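Local coordinates for dual function macrocyclase-peptidase POPB (Galerina marginata, PDB 5N4B), which cleaves peptide bonds on the C-terminal side of prolyl residues and macrocyclises the precursor peptides of the amanitin toxins, at residues W289-D294 against I302-V307; T462-E467 against M476-H481. The protein carries 1 engineered substitution. All blocks are in the same frame, centred on the assembly; numbering follows the deposited sequence.

Interaction 1: W289-D294 against I302-V307; sequences WVAELD and IHWRKV
Trp289 lays one face of its indole against Lys306, whose CG stands over the five-membered ring, 3.7 Å from its centroid and 15° off the ring normal, a CH-pi contact. With CG anti to the carbonyl carbon (chi1 -60°) and the chain extended beyond it, the lysine runs alongside the indole and in the same direction, until its CE comes 3.8 Å from CH2 of Trp289. The ring nitrogen of Trp289 is hydrogen-bonded to Asn309, and Tyr253 meets the indole edge-to-face. The side chain of Trp304 crosses that of Trp289 at about a right angle: its CB lies 3.6 Å from CE3 of Trp289, and the ring planes, 50° apart, form an oblique pair. Further along, CE3 of Trp304 touches CB of Ala291, which is also pressed tightly against Ile302 CG2. Val290 carries the backbone pairing. Its N donates to Arg305 O at 2.9 Å, and Arg305 N returns a bond to Val290 O at 2.8 Å. Beyond this antiparallel pair a water takes over, accepting from Glu292 N and donating to His303 O. On the face bearing Val290 and Arg305, Val290 CG2 meets Val307 CG2 at 3.9 Å, and the arginine's guanidinium group bonds to the carbonyls of Leu343 and Lys345. The pairing joins strand 287-292 to 305-308, an outermost strand of a four-stranded antiparallel sheet that forms one blade of the beta-propeller.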
loop_
_atom_site.group_PDB
_atom_site.type_symbol
_atom_site.label_atom_id
_atom_site.label_comp_id
_atom_site.label_asym_id
_atom_site.label_seq_id
_atom_site.Cartn_x
_atom_site.Cartn_y
_atom_site.Cartn_z
ATOM N N TRP A 289 3.639 -17.780 -17.744
ATOM C CA TRP A 289 3.427 -18.411 -19.039
ATOM C C TRP A 289 3.591 -17.352 -20.121
ATOM O O TRP A 289 3.363 -16.141 -19.883
ATOM C CB TRP A 289 2.052 -19.084 -19.156
ATOM C CG TRP A 289 1.778 -20.226 -18.204
ATOM C CD1 TRP A 289 2.621 -20.801 -17.311
ATOM C CD2 TRP A 289 0.533 -20.911 -18.087
ATOM N NE1 TRP A 289 1.968 -21.806 -16.626
ATOM C CE2 TRP A 289 0.690 -21.901 -17.101
ATOM C CE3 TRP A 289 -0.701 -20.766 -18.725
ATOM C CZ2 TRP A 289 -0.336 -22.757 -16.742
ATOM C CZ3 TRP A 289 -1.749 -21.610 -18.349
ATOM C CH2 TRP A 289 -1.531 -22.611 -17.391
ATOM N N VAL A 290 4.012 -17.784 -21.309
ATOM C CA VAL A 290 4.357 -16.879 -22.392
ATOM C C VAL A 290 3.644 -17.306 -23.652
ATOM O O VAL A 290 3.775 -18.454 -24.071
ATOM C CB VAL A 290 5.877 -16.878 -22.652
ATOM C CG1 VAL A 290 6.220 -15.893 -23.791
ATOM C CG2 VAL A 290 6.652 -16.531 -21.387
ATOM N N ALA A 291 2.965 -16.383 -24.292
ATOM C CA ALA A 291 2.325 -16.599 -25.581
ATOM C C ALA A 291 2.983 -15.722 -26.628
ATOM O O ALA A 291 3.336 -14.562 -26.368
ATOM C CB ALA A 291 0.834 -16.276 -25.571
ATOM N N GLU A 292 3.089 -16.234 -27.837
ATOM C CA GLU A 292 3.512 -15.446 -28.979
ATOM C C GLU A 292 2.286 -14.810 -29.626
ATOM O O GLU A 292 1.282 -15.492 -29.899
ATOM C CB GLU A 292 4.232 -16.352 -29.973
ATOM C CG GLU A 292 5.561 -16.866 -29.474
ATOM C CD GLU A 292 6.319 -17.618 -30.531
ATOM O OE1 GLU A 292 5.660 -18.182 -31.423
ATOM O OE2 GLU A 292 7.560 -17.633 -30.472
ATOM N N LEU A 293 2.350 -13.503 -29.846
ATOM C CA LEU A 293 1.320 -12.744 -30.539
ATOM C C LEU A 293 1.748 -12.546 -31.977
ATOM O O LEU A 293 2.900 -12.178 -32.241
ATOM C CB LEU A 293 1.170 -11.355 -29.916
ATOM C CG LEU A 293 0.681 -11.298 -28.485
ATOM C CD1 LEU A 293 0.752 -9.886 -27.949
ATOM C CD2 LEU A 293 -0.691 -11.877 -28.344
ATOM N N ASP A 294 0.812 -12.718 -32.906
ATOM C CA ASP A 294 1.134 -12.368 -34.283
ATOM C C ASP A 294 0.696 -10.918 -34.482
ATOM O O ASP A 294 0.169 -10.281 -33.560
ATOM C CB ASP A 294 0.524 -13.353 -35.294
ATOM C CG ASP A 294 -0.994 -13.403 -35.244
ATOM O OD1 ASP A 294 -1.620 -12.375 -34.945
ATOM O OD2 ASP A 294 -1.566 -14.469 -35.559
ATOM N N ILE A 302 -5.506 -18.648 -27.212
ATOM C CA ILE A 302 -4.074 -18.366 -27.107
ATOM C C ILE A 302 -3.307 -19.610 -26.690
ATOM O O ILE A 302 -3.699 -20.338 -25.770
ATOM C CB ILE A 302 -3.903 -17.243 -26.082
ATOM C CG1 ILE A 302 -4.314 -15.940 -26.689
ATOM C CG2 ILE A 302 -2.447 -17.144 -25.644
ATOM C CD1 ILE A 302 -4.596 -14.916 -25.641
ATOM N N HIS A 303 -2.149 -19.809 -27.311
ATOM C CA HIS A 303 -1.257 -20.899 -26.984
ATOM C C HIS A 303 -0.263 -20.413 -25.923
ATOM O O HIS A 303 0.598 -19.581 -26.206
ATOM C CB HIS A 303 -0.555 -21.407 -28.225
ATOM C CG HIS A 303 0.348 -22.550 -27.947
ATOM N ND1 HIS A 303 0.025 -23.549 -27.052
ATOM C CD2 HIS A 303 1.577 -22.851 -28.421
ATOM C CE1 HIS A 303 1.020 -24.412 -26.983
ATOM N NE2 HIS A 303 1.966 -24.024 -27.813
ATOM N N TRP A 304 -0.361 -20.969 -24.720
ATOM C CA TRP A 304 0.569 -20.654 -23.639
ATOM C C TRP A 304 1.705 -21.648 -23.593
ATOM O O TRP A 304 1.473 -22.858 -23.476
ATOM C CB TRP A 304 -0.156 -20.683 -22.308
ATOM C CG TRP A 304 -1.218 -19.710 -22.181
ATOM C CD1 TRP A 304 -2.570 -19.947 -22.146
ATOM C CD2 TRP A 304 -1.064 -18.287 -22.099
ATOM N NE1 TRP A 304 -3.240 -18.787 -22.033
ATOM C CE2 TRP A 304 -2.356 -17.737 -22.000
ATOM C CE3 TRP A 304 0.048 -17.427 -22.079
ATOM C CZ2 TRP A 304 -2.573 -16.376 -21.872
ATOM C CZ3 TRP A 304 -0.198 -16.046 -21.951
ATOM C CH2 TRP A 304 -1.487 -15.559 -21.865
ATOM N N ARG A 305 2.936 -21.124 -23.565
ATOM C CA ARG A 305 4.109 -21.887 -23.203
ATOM C C ARG A 305 4.320 -21.757 -21.696
ATOM O O ARG A 305 4.484 -20.646 -21.178
ATOM C CB ARG A 305 5.340 -21.365 -23.931
ATOM C CG ARG A 305 6.619 -22.120 -23.630
ATOM C CD ARG A 305 7.746 -21.634 -24.461
ATOM N NE ARG A 305 8.961 -22.358 -24.162
ATOM C CZ ARG A 305 10.101 -22.210 -24.842
ATOM N NH1 ARG A 305 10.188 -21.368 -25.857
ATOM N NH2 ARG A 305 11.169 -22.929 -24.506
ATOM N N LYS A 306 4.343 -22.883 -20.997
ATOM C CA LYS A 306 4.303 -22.934 -19.528
ATOM C C LYS A 306 5.727 -22.878 -18.962
ATOM O O LYS A 306 6.237 -23.810 -18.346
ATOM C CB LYS A 306 3.512 -24.147 -19.062
ATOM C CG LYS A 306 2.061 -24.156 -19.545
ATOM C CD LYS A 306 1.313 -25.421 -19.029
ATOM C CE LYS A 306 -0.125 -25.490 -19.515
ATOM N NZ LYS A 306 -0.658 -26.835 -19.062
ATOM N N VAL A 307 6.325 -21.697 -19.109
ATOM C CA VAL A 307 7.747 -21.516 -18.824
ATOM C C VAL A 307 8.048 -21.750 -17.356
ATOM O O VAL A 307 8.999 -22.467 -17.011
ATOM C CB VAL A 307 8.234 -20.143 -19.307
ATOM C CG1 VAL A 307 9.637 -19.885 -18.912
ATOM C CG2 VAL A 307 8.122 -20.058 -20.803
HETATM O O HOH W 1 2.040 -18.858 -28.305
#

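Interaction 2: T462-E467 against M476-H481; sequences TQVWYE and MFIVRH
Thr462 N donates to Ile478 O at 3.0 Å, and Ile478 N donates to Thr462 O at 2.8 Å; both bonds are nearly straight. Val464 and Met476 form the second such antiparallel pair; its bond from Met476 N to Val464 O (2.8 Å) is the more bent at hydrogen, 144°. A water links Thr462 OG1 to Ile478 O, giving that carbonyl a second donor. Between these rungs lies the non-hydrogen-bonded pair Gln463 and Phe477, where CA-H groups of both residues approach carbonyl oxygens across the strands. The extended Gln463 side chain brings NE2 within 3.6 Å of Phe477 CE1, the amide and ring planes being 17° apart, while the amide nitrogen bonds to Asn380 O. On the face bearing Val464, Met476 and Ile478, Val464 CG2 packs on Ile478 CD1 at 3.7 Å. Met476, bent at chi3 (51°), brings CE to 4.0 Å from Tyr466 CD1, and its sulfur makes an oblique Met-aromatic contact with that ring. Phe560 of helix 548-563 covers Val464 and Met476. The chemistry is therefore divided: paired backbone polar groups fix the hairpin's register, while one face supplies an apolar seat for the helix.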
loop_
_atom_site.group_PDB
_atom_site.type_symbol
_atom_site.label_atom_id
_atom_site.label_comp_id
_atom_site.label_asym_id
_atom_site.label_seq_id
_atom_site.Cartn_x
_atom_site.Cartn_y
_atom_site.Cartn_z
ATOM N N THR A 462 17.913 9.279 11.351
ATOM C CA THR A 462 19.078 8.405 11.532
ATOM C C THR A 462 18.573 6.975 11.619
ATOM O O THR A 462 17.376 6.732 11.783
ATOM C CB THR A 462 19.886 8.689 12.788
ATOM O OG1 THR A 462 19.035 8.533 13.947
ATOM C CG2 THR A 462 20.487 10.111 12.742
ATOM N N GLN A 463 19.470 6.034 11.495
ATOM C CA GLN A 463 19.161 4.631 11.625
ATOM C C GLN A 463 20.013 4.054 12.744
ATOM O O GLN A 463 21.246 4.224 12.752
ATOM C CB GLN A 463 19.417 3.914 10.303
ATOM C CG GLN A 463 19.015 2.447 10.298
ATOM C CD GLN A 463 19.231 1.877 8.913
ATOM O OE1 GLN A 463 20.352 1.863 8.401
ATOM N NE2 GLN A 463 18.167 1.436 8.317
ATOM N N VAL A 464 19.358 3.412 13.679
ATOM C CA VAL A 464 20.011 2.747 14.801
ATOM C C VAL A 464 19.691 1.252 14.747
ATOM O O VAL A 464 18.794 0.812 14.033
ATOM C CB VAL A 464 19.600 3.361 16.146
ATOM C CG1 VAL A 464 19.945 4.812 16.174
ATOM C CG2 VAL A 464 18.140 3.158 16.434
ATOM N N TRP A 465 20.475 0.438 15.450
ATOM C CA TRP A 465 20.262 -0.993 15.485
ATOM C C TRP A 465 20.009 -1.433 16.914
ATOM O O TRP A 465 20.665 -0.957 17.846
ATOM C CB TRP A 465 21.461 -1.759 14.906
ATOM C CG TRP A 465 21.700 -1.497 13.460
ATOM C CD1 TRP A 465 22.268 -0.391 12.908
ATOM C CD2 TRP A 465 21.379 -2.369 12.402
ATOM N NE1 TRP A 465 22.274 -0.515 11.546
ATOM C CE2 TRP A 465 21.765 -1.741 11.209
ATOM C CE3 TRP A 465 20.810 -3.628 12.344
ATOM C CZ2 TRP A 465 21.575 -2.365 9.945
ATOM C CZ3 TRP A 465 20.638 -4.244 11.141
ATOM C CH2 TRP A 465 21.027 -3.609 9.941
ATOM N N TYR A 466 19.054 -2.328 17.071
ATOM C CA TYR A 466 18.715 -2.915 18.375
ATOM C C TYR A 466 18.652 -4.429 18.227
ATOM O O TYR A 466 18.680 -4.974 17.137
ATOM C CB TYR A 466 17.398 -2.349 18.948
ATOM C CG TYR A 466 16.161 -2.754 18.182
ATOM C CD1 TYR A 466 15.753 -2.079 17.040
ATOM C CD2 TYR A 466 15.376 -3.803 18.617
ATOM C CE1 TYR A 466 14.614 -2.458 16.355
ATOM C CE2 TYR A 466 14.250 -4.172 17.934
ATOM C CZ TYR A 466 13.866 -3.499 16.820
ATOM O OH TYR A 466 12.718 -3.889 16.155
ATOM N N GLU A 467 18.527 -5.116 19.344
ATOM C CA GLU A 467 18.549 -6.577 19.375
ATOM C C GLU A 467 17.190 -7.093 19.812
ATOM O O GLU A 467 16.614 -6.602 20.794
ATOM C CB GLU A 467 19.613 -7.066 20.369
ATOM C CG GLU A 467 19.866 -8.531 20.349
ATOM C CD GLU A 467 21.016 -8.918 21.267
ATOM O OE1 GLU A 467 22.021 -8.176 21.281
ATOM O OE2 GLU A 467 20.927 -9.970 21.935
ATOM N N MET A 476 16.350 0.452 12.804
ATOM C CA MET A 476 15.186 1.284 13.081
ATOM C C MET A 476 15.515 2.719 12.688
ATOM O O MET A 476 16.517 3.284 13.140
ATOM C CB MET A 476 14.840 1.249 14.557
ATOM C CG MET A 476 13.698 2.174 14.960
ATOM S SD MET A 476 12.901 1.748 16.544
ATOM C CE MET A 476 14.292 1.601 17.655
ATOM N N PHE A 477 14.617 3.348 11.931
ATOM C CA PHE A 477 14.741 4.779 11.659
ATOM C C PHE A 477 14.185 5.582 12.824
ATOM O O PHE A 477 13.154 5.226 13.402
ATOM C CB PHE A 477 13.949 5.156 10.420
ATOM C CG PHE A 477 14.445 4.542 9.151
ATOM C CD1 PHE A 477 15.695 4.866 8.645
ATOM C CD2 PHE A 477 13.654 3.664 8.443
ATOM C CE1 PHE A 477 16.128 4.311 7.433
ATOM C CE2 PHE A 477 14.101 3.131 7.194
ATOM C CZ PHE A 477 15.316 3.463 6.730
ATOM N N ILE A 478 14.906 6.645 13.197
ATOM C CA ILE A 478 14.453 7.586 14.219
ATOM C C ILE A 478 14.447 8.964 13.582
ATOM O O ILE A 478 15.485 9.421 13.080
ATOM C CB ILE A 478 15.336 7.549 15.478
ATOM C CG1 ILE A 478 15.216 6.149 16.116
ATOM C CG2 ILE A 478 14.876 8.585 16.443
ATOM C CD1 ILE A 478 16.002 5.950 17.456
ATOM N N VAL A 479 13.301 9.635 13.623
ATOM C CA VAL A 479 13.131 10.968 13.060
ATOM C C VAL A 479 12.846 11.943 14.189
ATOM O O VAL A 479 12.025 11.656 15.075
ATOM C CB VAL A 479 11.997 11.022 12.016
ATOM C CG1 VAL A 479 11.962 12.382 11.349
ATOM C CG2 VAL A 479 12.180 9.911 10.995
ATOM N N ARG A 480 13.483 13.127 14.127
ATOM C CA ARG A 480 13.255 14.159 15.144
ATOM C C ARG A 480 13.374 15.546 14.524
ATOM O O ARG A 480 14.050 15.745 13.514
ATOM C CB ARG A 480 14.237 14.026 16.306
ATOM C CG ARG A 480 15.703 14.225 15.914
ATOM C CD ARG A 480 16.611 14.441 17.079
ATOM N NE ARG A 480 17.990 14.279 16.667
ATOM C CZ ARG A 480 18.989 14.286 17.537
ATOM N NH1 ARG A 480 18.756 14.523 18.823
ATOM N NH2 ARG A 480 20.220 14.077 17.120
ATOM N N HIS A 481 12.673 16.480 15.131
ATOM C CA HIS A 481 13.048 17.876 14.949
ATOM C C HIS A 481 14.409 18.050 15.626
ATOM O O HIS A 481 14.633 17.515 16.707
ATOM C CB HIS A 481 12.015 18.785 15.590
ATOM C CG HIS A 481 12.255 20.235 15.342
ATOM N ND1 HIS A 481 13.026 20.992 16.202
ATOM C CD2 HIS A 481 11.846 21.067 14.360
ATOM C CE1 HIS A 481 13.095 22.232 15.744
ATOM N NE2 HIS A 481 12.396 22.304 14.624
HETATM O O HOH W 2 17.522 10.879 14.513
#

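The two contacts are both antiparallel strand pairings, but they serve different domains. Interaction 1 joins the last two strands of a propeller blade, whereas interaction 2 pairs strand 459-467, at the edge of the eight-stranded mixed sheet of the alpha/beta-hydrolase domain, with its neighbour 473-481. They follow one another in sequence and lie on opposite sides of the chain's centre, with their centres 48 Å apart and nearest atoms about 34 Å apart, so neither touches the other. Both are also remote from the charge relay residues Asp662, His699 and position 578, where the engineered Ala578 stands. Interaction 2 nevertheless reaches beyond its own sheet: Gln463 bonds to Asn380 and Phe477 meets Phe424, both in the propeller domain, so this hairpin lies where the two domains meet.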